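Local coordinates for MAGE domain-containing protein (Xenopus laevis, PDB 7DG2) that belongs to the Nse1-Nse3-Nse4 subcomplex of the Smc5/6 complex, where, paired with Nse1, it probably helps to shape Nse4 and to bind DNA, at residues V17-I22 with R32-R37; F64-I69 with H74-T79. One frame throughout, in Å; residues are numbered along the deposited sequence.

In the fold
Contact 1 packs helix 6-23 against helix 32-40, and contact 2 pairs the strands 64-70 and 75-80 of a beta hairpin; all four segments belong to the same winged-helix part of the MAGE homology domain, and the two contacts lie about 11 Å apart, centre to centre. They meet directly. Arg32 N is 2.9 Å from His74 O, a probable hydrogen bond, and Ile35 CD1 rests 3.8 Å from Tyr76 CD2. Toward the far end of the hairpin, Leu21 CD2 approaches Phe64 CE2 to 3.9 Å. Helix 47-62 touches both contacts, and both reach the partner subunits: Tyr19 packs on Met90 of the Nse1 chain, and Phe64 on Thr65 of the Nse4 chain.

Contact 1. Residues V17-I22 with R32-R37; sequences VQYLLI and RADIVR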
loop_
_atom_site.group_PDB
_atom_site.type_symbol
_atom_site.label_atom_id
_atom_site.label_comp_id
_atom_site.label_asym_id
_atom_site.label_seq_id
_atom_site.Cartn_x
_atom_site.Cartn_y
_atom_site.Cartn_z
ATOM N N VAL B 17 -3.257 7.503 16.155
ATOM C CA VAL B 17 -2.761 7.694 14.790
ATOM C C VAL B 17 -2.412 6.347 14.173
ATOM O O VAL B 17 -2.789 6.051 13.036
ATOM C CB VAL B 17 -1.555 8.650 14.772
ATOM C CG1 VAL B 17 -0.933 8.720 13.367
ATOM C CG2 VAL B 17 -1.975 10.036 15.246
ATOM N N GLN B 18 -1.699 5.506 14.923
ATOM C CA GLN B 18 -1.357 4.181 14.401
ATOM C C GLN B 18 -2.610 3.398 14.048
ATOM O O GLN B 18 -2.671 2.740 13.002
ATOM C CB GLN B 18 -0.547 3.389 15.422
ATOM C CG GLN B 18 0.836 3.896 15.694
ATOM C CD GLN B 18 1.549 2.984 16.668
ATOM O OE1 GLN B 18 1.589 3.257 17.873
ATOM N NE2 GLN B 18 2.091 1.869 16.157
ATOM N N TYR B 19 -3.610 3.442 14.930
ATOM C CA TYR B 19 -4.846 2.707 14.705
ATOM C C TYR B 19 -5.556 3.211 13.458
ATOM O O TYR B 19 -6.044 2.415 12.648
ATOM C CB TYR B 19 -5.730 2.865 15.948
ATOM C CG TYR B 19 -7.046 2.149 15.931
ATOM C CD1 TYR B 19 -7.133 0.820 16.320
ATOM C CD2 TYR B 19 -8.215 2.812 15.593
ATOM C CE1 TYR B 19 -8.347 0.177 16.354
ATOM C CE2 TYR B 19 -9.426 2.167 15.612
ATOM C CZ TYR B 19 -9.489 0.852 15.989
ATOM O OH TYR B 19 -10.700 0.193 16.016
ATOM N N LEU B 20 -5.618 4.537 13.278
ATOM C CA LEU B 20 -6.280 5.077 12.090
ATOM C C LEU B 20 -5.597 4.609 10.804
ATOM O O LEU B 20 -6.266 4.220 9.834
ATOM C CB LEU B 20 -6.303 6.606 12.173
ATOM C CG LEU B 20 -7.330 7.093 13.200
ATOM C CD1 LEU B 20 -7.100 8.562 13.496
ATOM C CD2 LEU B 20 -8.750 6.874 12.667
ATOM N N LEU B 21 -4.265 4.647 10.771
ATOM C CA LEU B 21 -3.547 4.176 9.589
ATOM C C LEU B 21 -3.812 2.698 9.334
ATOM O O LEU B 21 -4.114 2.288 8.203
ATOM C CB LEU B 21 -2.049 4.422 9.765
ATOM C CG LEU B 21 -1.644 5.885 9.822
ATOM C CD1 LEU B 21 -0.147 5.971 10.172
ATOM C CD2 LEU B 21 -1.920 6.549 8.472
ATOM N N ILE B 22 -3.732 1.884 10.387
ATOM C CA ILE B 22 -3.848 0.442 10.195
ATOM C C ILE B 22 -5.273 0.062 9.821
ATOM O O ILE B 22 -5.498 -0.780 8.943
ATOM C CB ILE B 22 -3.348 -0.288 11.452
ATOM C CG1 ILE B 22 -1.822 -0.100 11.523
ATOM C CG2 ILE B 22 -3.794 -1.755 11.414
ATOM C CD1 ILE B 22 -1.196 -0.405 12.867
ATOM N N ARG B 32 -15.926 5.956 15.230
ATOM C CA ARG B 32 -15.446 6.677 16.407
ATOM C C ARG B 32 -15.541 5.815 17.661
ATOM O O ARG B 32 -14.631 5.820 18.504
ATOM C CB ARG B 32 -16.256 7.965 16.596
ATOM C CG ARG B 32 -15.798 8.836 17.735
ATOM C CD ARG B 32 -16.753 10.018 17.897
ATOM N NE ARG B 32 -17.963 9.573 18.592
ATOM C CZ ARG B 32 -19.024 10.341 18.803
ATOM N NH1 ARG B 32 -19.016 11.595 18.370
ATOM N NH2 ARG B 32 -20.075 9.855 19.460
ATOM N N ALA B 33 -16.645 5.077 17.812
ATOM C CA ALA B 33 -16.822 4.277 19.020
ATOM C C ALA B 33 -15.730 3.221 19.173
ATOM O O ALA B 33 -15.334 2.907 20.301
ATOM C CB ALA B 33 -18.206 3.619 19.017
ATOM N N ASP B 34 -15.207 2.697 18.058
ATOM C CA ASP B 34 -14.126 1.715 18.143
ATOM C C ASP B 34 -12.799 2.375 18.494
ATOM O O ASP B 34 -12.012 1.815 19.257
ATOM C CB ASP B 34 -13.982 0.939 16.832
ATOM C CG ASP B 34 -15.114 -0.050 16.589
ATOM O OD1 ASP B 34 -15.707 -0.550 17.570
ATOM O OD2 ASP B 34 -15.399 -0.342 15.407
ATOM N N ILE B 35 -12.519 3.568 17.950
ATOM C CA ILE B 35 -11.345 4.306 18.407
ATOM C C ILE B 35 -11.389 4.493 19.916
ATOM O O ILE B 35 -10.399 4.269 20.626
ATOM C CB ILE B 35 -11.253 5.671 17.700
ATOM C CG1 ILE B 35 -11.207 5.490 16.185
ATOM C CG2 ILE B 35 -10.018 6.425 18.207
ATOM C CD1 ILE B 35 -11.349 6.836 15.448
ATOM N N VAL B 36 -12.534 4.945 20.428
ATOM C CA VAL B 36 -12.609 5.272 21.849
ATOM C C VAL B 36 -12.494 4.014 22.707
ATOM O O VAL B 36 -11.760 3.991 23.704
ATOM C CB VAL B 36 -13.902 6.049 22.131
ATOM C CG1 VAL B 36 -14.035 6.326 23.632
ATOM C CG2 VAL B 36 -13.881 7.361 21.327
ATOM N N ARG B 37 -13.190 2.949 22.316
ATOM C CA ARG B 37 -13.240 1.727 23.120
ATOM C C ARG B 37 -11.933 0.948 23.047
ATOM O O ARG B 37 -11.394 0.527 24.078
ATOM C CB ARG B 37 -14.413 0.855 22.651
ATOM C CG ARG B 37 -14.432 -0.584 23.167
ATOM C CD ARG B 37 -15.778 -1.213 22.804
ATOM N NE ARG B 37 -15.742 -2.267 21.788
ATOM C CZ ARG B 37 -15.329 -2.133 20.525
ATOM N NH1 ARG B 37 -15.385 -3.176 19.707
ATOM N NH2 ARG B 37 -14.834 -0.991 20.068
#
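Tyr19 reaches from helix 6-23 to Ile35 and Asp34 on helix 32-40. Its CB points toward the other helix, and with CG anti to the backbone N (chi1 -179°) the ring is carried out toward helix 32-40, crossing Ile35 at a slant. Along one side of the ring CD2 and then CE2 run past CG1 of Ile35, CE2 the nearer at 3.8 Å and also close to the CA of Ile35. At the tip, the Tyr19 OH lies 3.5 Å from CB of Asp34, a contact with the methylene, not a hydrogen bond. The ring and the Asp34 carboxylate are turned 74° apart, and the carboxylate is engaged within its own helix, where Arg37 NH2 forms a salt bridge with Asp34 OD1 at 2.7 Å. The axes stay 11.0 Å apart at an angle of 138°, so long side chains have to span the space between these two helices of the winged-helix fold, whose third helix, 47-62, receives Leu20 on Leu58. Cutting Tyr19 back to an alanine is likely to open a gap beside Ile35 CG1 and Asp34 CB and to cost the packing on Met90 of the Nse1 chain. One residue on, Leu20 swings its end nearer the partner helix, and its CD2 meets CD1 of Ile35 at 3.8 Å, the two side chains crossing at about a right angle. Ile30 of strand 30-31 touches Tyr19, Leu20 and Ile35 alike.

Contact 2. Residues F64-I69 with H74-T79; sequences FQLEEI and HIYILT
Gln65 and Thr79, like Glu67 and Ile77, form antiparallel hydrogen-bonded pairs, each joined by two backbone bonds; the Gln65 N to Thr79 O bond is 2.7 Å long and nearly straight. A further bond from Ile69 N to Ile75 O continues the ladder toward the turn. Two side-chain bonds supplement it. The Thr79 hydroxyl donates to the anti lone pair of Glu67 OE2, Thr79 OG1 lying 2.5 Å from that oxygen, which also has a weak, long ion pair with Lys63 of the Nse4 chain. His74 ND1 donates to Glu68 OE2 at 2.7 Å; the acceptor lies near the imidazole plane, but the bond meets the carboxylate on its syn side, 29° out of plane. A water also donates to Glu68 OE2 and hydrogen-bonds to Tyr76 OH, tying the carboxylate to the phenol. Among the apolar contacts, Leu66 lays CD2 over the centre of the Tyr76 ring in a CH-pi contact, 4.2 Å from the centroid, while its CD1 branch touches Tyr76 CB and Leu78 CD2. Ile69 divides its branches: CG1 meets Ile75 CG1 at 3.6 Å, and CG2 meets Ile77 CD1. Leu66 and Leu78 face helix 47-62, whereas Ile77 and Glu67 touch helix 175-180. This twisted antiparallel hairpin, following helix 47-62, is the wing of a winged-helix fold.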
loop_
_atom_site.group_PDB
_atom_site.type_symbol
_atom_site.label_atom_id
_atom_site.label_comp_id
_atom_site.label_asym_id
_atom_site.label_seq_id
_atom_site.Cartn_x
_atom_site.Cartn_y
_atom_site.Cartn_z
ATOM N N PHE B 64 -3.128 14.067 5.406
ATOM C CA PHE B 64 -4.373 13.306 5.425
ATOM C C PHE B 64 -5.421 14.061 6.231
ATOM O O PHE B 64 -5.121 14.589 7.301
ATOM C CB PHE B 64 -4.231 11.934 6.093
ATOM C CG PHE B 64 -3.340 10.962 5.380
ATOM C CD1 PHE B 64 -2.772 11.247 4.151
ATOM C CD2 PHE B 64 -3.095 9.725 5.959
ATOM C CE1 PHE B 64 -1.955 10.321 3.512
ATOM C CE2 PHE B 64 -2.268 8.799 5.335
ATOM C CZ PHE B 64 -1.701 9.096 4.105
ATOM N N GLN B 65 -6.656 14.034 5.749
ATOM C CA GLN B 65 -7.786 14.683 6.400
ATOM C C GLN B 65 -8.729 13.624 6.958
ATOM O O GLN B 65 -9.171 12.730 6.232
ATOM C CB GLN B 65 -8.529 15.575 5.406
ATOM C CG GLN B 65 -9.702 16.334 5.981
ATOM C CD GLN B 65 -9.284 17.650 6.623
ATOM O OE1 GLN B 65 -8.114 18.052 6.566
ATOM N NE2 GLN B 65 -10.242 18.330 7.243
ATOM N N LEU B 66 -9.072 13.756 8.232
ATOM C CA LEU B 66 -10.104 12.913 8.823
ATOM C C LEU B 66 -11.470 13.486 8.453
ATOM O O LEU B 66 -11.712 14.689 8.622
ATOM C CB LEU B 66 -9.919 12.857 10.344
ATOM C CG LEU B 66 -10.792 11.884 11.137
ATOM C CD1 LEU B 66 -10.313 10.468 10.865
ATOM C CD2 LEU B 66 -10.722 12.196 12.634
ATOM N N GLU B 67 -12.353 12.651 7.910
ATOM C CA GLU B 67 -13.682 13.112 7.520
ATOM C C GLU B 67 -14.747 12.145 8.027
ATOM O O GLU B 67 -14.597 10.928 7.922
ATOM C CB GLU B 67 -13.807 13.270 5.996
ATOM C CG GLU B 67 -12.820 14.288 5.381
ATOM C CD GLU B 67 -13.263 14.782 4.008
ATOM O OE1 GLU B 67 -14.453 15.137 3.844
ATOM O OE2 GLU B 67 -12.422 14.818 3.090
ATOM N N GLU B 68 -15.836 12.691 8.559
ATOM C CA GLU B 68 -16.961 11.873 8.998
ATOM C C GLU B 68 -17.885 11.655 7.806
ATOM O O GLU B 68 -18.333 12.625 7.186
ATOM C CB GLU B 68 -17.695 12.572 10.147
ATOM C CG GLU B 68 -18.779 11.751 10.809
ATOM C CD GLU B 68 -19.411 12.478 11.988
ATOM O OE1 GLU B 68 -19.953 13.590 11.785
ATOM O OE2 GLU B 68 -19.355 11.943 13.116
ATOM N N ILE B 69 -18.162 10.394 7.468
ATOM C CA ILE B 69 -19.027 10.115 6.321
ATOM C C ILE B 69 -20.431 9.692 6.728
ATOM O O ILE B 69 -21.322 9.643 5.863
ATOM C CB ILE B 69 -18.421 9.050 5.388
ATOM C CG1 ILE B 69 -18.315 7.705 6.100
ATOM C CG2 ILE B 69 -17.062 9.530 4.866
ATOM C CD1 ILE B 69 -17.965 6.571 5.176
ATOM N N HIS B 74 -21.246 8.157 13.351
ATOM C CA HIS B 74 -19.922 8.754 13.520
ATOM C C HIS B 74 -18.830 7.795 13.055
ATOM O O HIS B 74 -18.049 7.272 13.845
ATOM C CB HIS B 74 -19.685 9.163 14.974
ATOM C CG HIS B 74 -20.771 10.026 15.535
ATOM N ND1 HIS B 74 -20.934 11.344 15.173
ATOM C CD2 HIS B 74 -21.753 9.750 16.426
ATOM C CE1 HIS B 74 -21.973 11.846 15.821
ATOM N NE2 HIS B 74 -22.484 10.899 16.589
ATOM N N ILE B 75 -18.803 7.566 11.749
ATOM C CA ILE B 75 -17.760 6.755 11.135
ATOM C C ILE B 75 -16.885 7.656 10.268
ATOM O O ILE B 75 -17.375 8.563 9.576
ATOM C CB ILE B 75 -18.327 5.558 10.339
ATOM C CG1 ILE B 75 -19.172 6.014 9.157
ATOM C CG2 ILE B 75 -19.157 4.659 11.268
ATOM C CD1 ILE B 75 -19.505 4.891 8.174
ATOM N N TYR B 76 -15.581 7.419 10.335
ATOM C CA TYR B 76 -14.579 8.276 9.713
ATOM C C TYR B 76 -13.889 7.573 8.556
ATOM O O TYR B 76 -13.812 6.346 8.511
ATOM C CB TYR B 76 -13.491 8.672 10.703
ATOM C CG TYR B 76 -13.967 9.410 11.936
ATOM C CD1 TYR B 76 -14.791 10.523 11.839
ATOM C CD2 TYR B 76 -13.570 8.994 13.196
ATOM C CE1 TYR B 76 -15.213 11.200 12.987
ATOM C CE2 TYR B 76 -13.969 9.669 14.339
ATOM C CZ TYR B 76 -14.786 10.763 14.231
ATOM O OH TYR B 76 -15.193 11.411 15.380
ATOM N N ILE B 77 -13.356 8.378 7.635
ATOM C CA ILE B 77 -12.408 7.918 6.627
ATOM C C ILE B 77 -11.245 8.903 6.608
ATOM O O ILE B 77 -11.288 9.964 7.232
ATOM C CB ILE B 77 -13.032 7.795 5.221
ATOM C CG1 ILE B 77 -13.435 9.171 4.687
ATOM C CG2 ILE B 77 -14.220 6.834 5.216
ATOM C CD1 ILE B 77 -13.836 9.137 3.210
ATOM N N LEU B 78 -10.198 8.548 5.858
ATOM C CA LEU B 78 -9.062 9.433 5.634
ATOM C C LEU B 78 -9.048 9.826 4.162
ATOM O O LEU B 78 -9.068 8.952 3.295
ATOM C CB LEU B 78 -7.742 8.735 6.008
ATOM C CG LEU B 78 -7.557 8.332 7.469
ATOM C CD1 LEU B 78 -6.258 7.538 7.615
ATOM C CD2 LEU B 78 -7.546 9.560 8.375
ATOM N N THR B 79 -9.024 11.130 3.878
ATOM C CA THR B 79 -8.923 11.622 2.504
ATOM C C THR B 79 -7.642 12.435 2.349
ATOM O O THR B 79 -6.984 12.804 3.326
ATOM C CB THR B 79 -10.134 12.483 2.104
ATOM O OG1 THR B 79 -10.161 13.662 2.910
ATOM C CG2 THR B 79 -11.437 11.702 2.287
HETATM O O HOH W 1 -17.289 12.861 14.991
#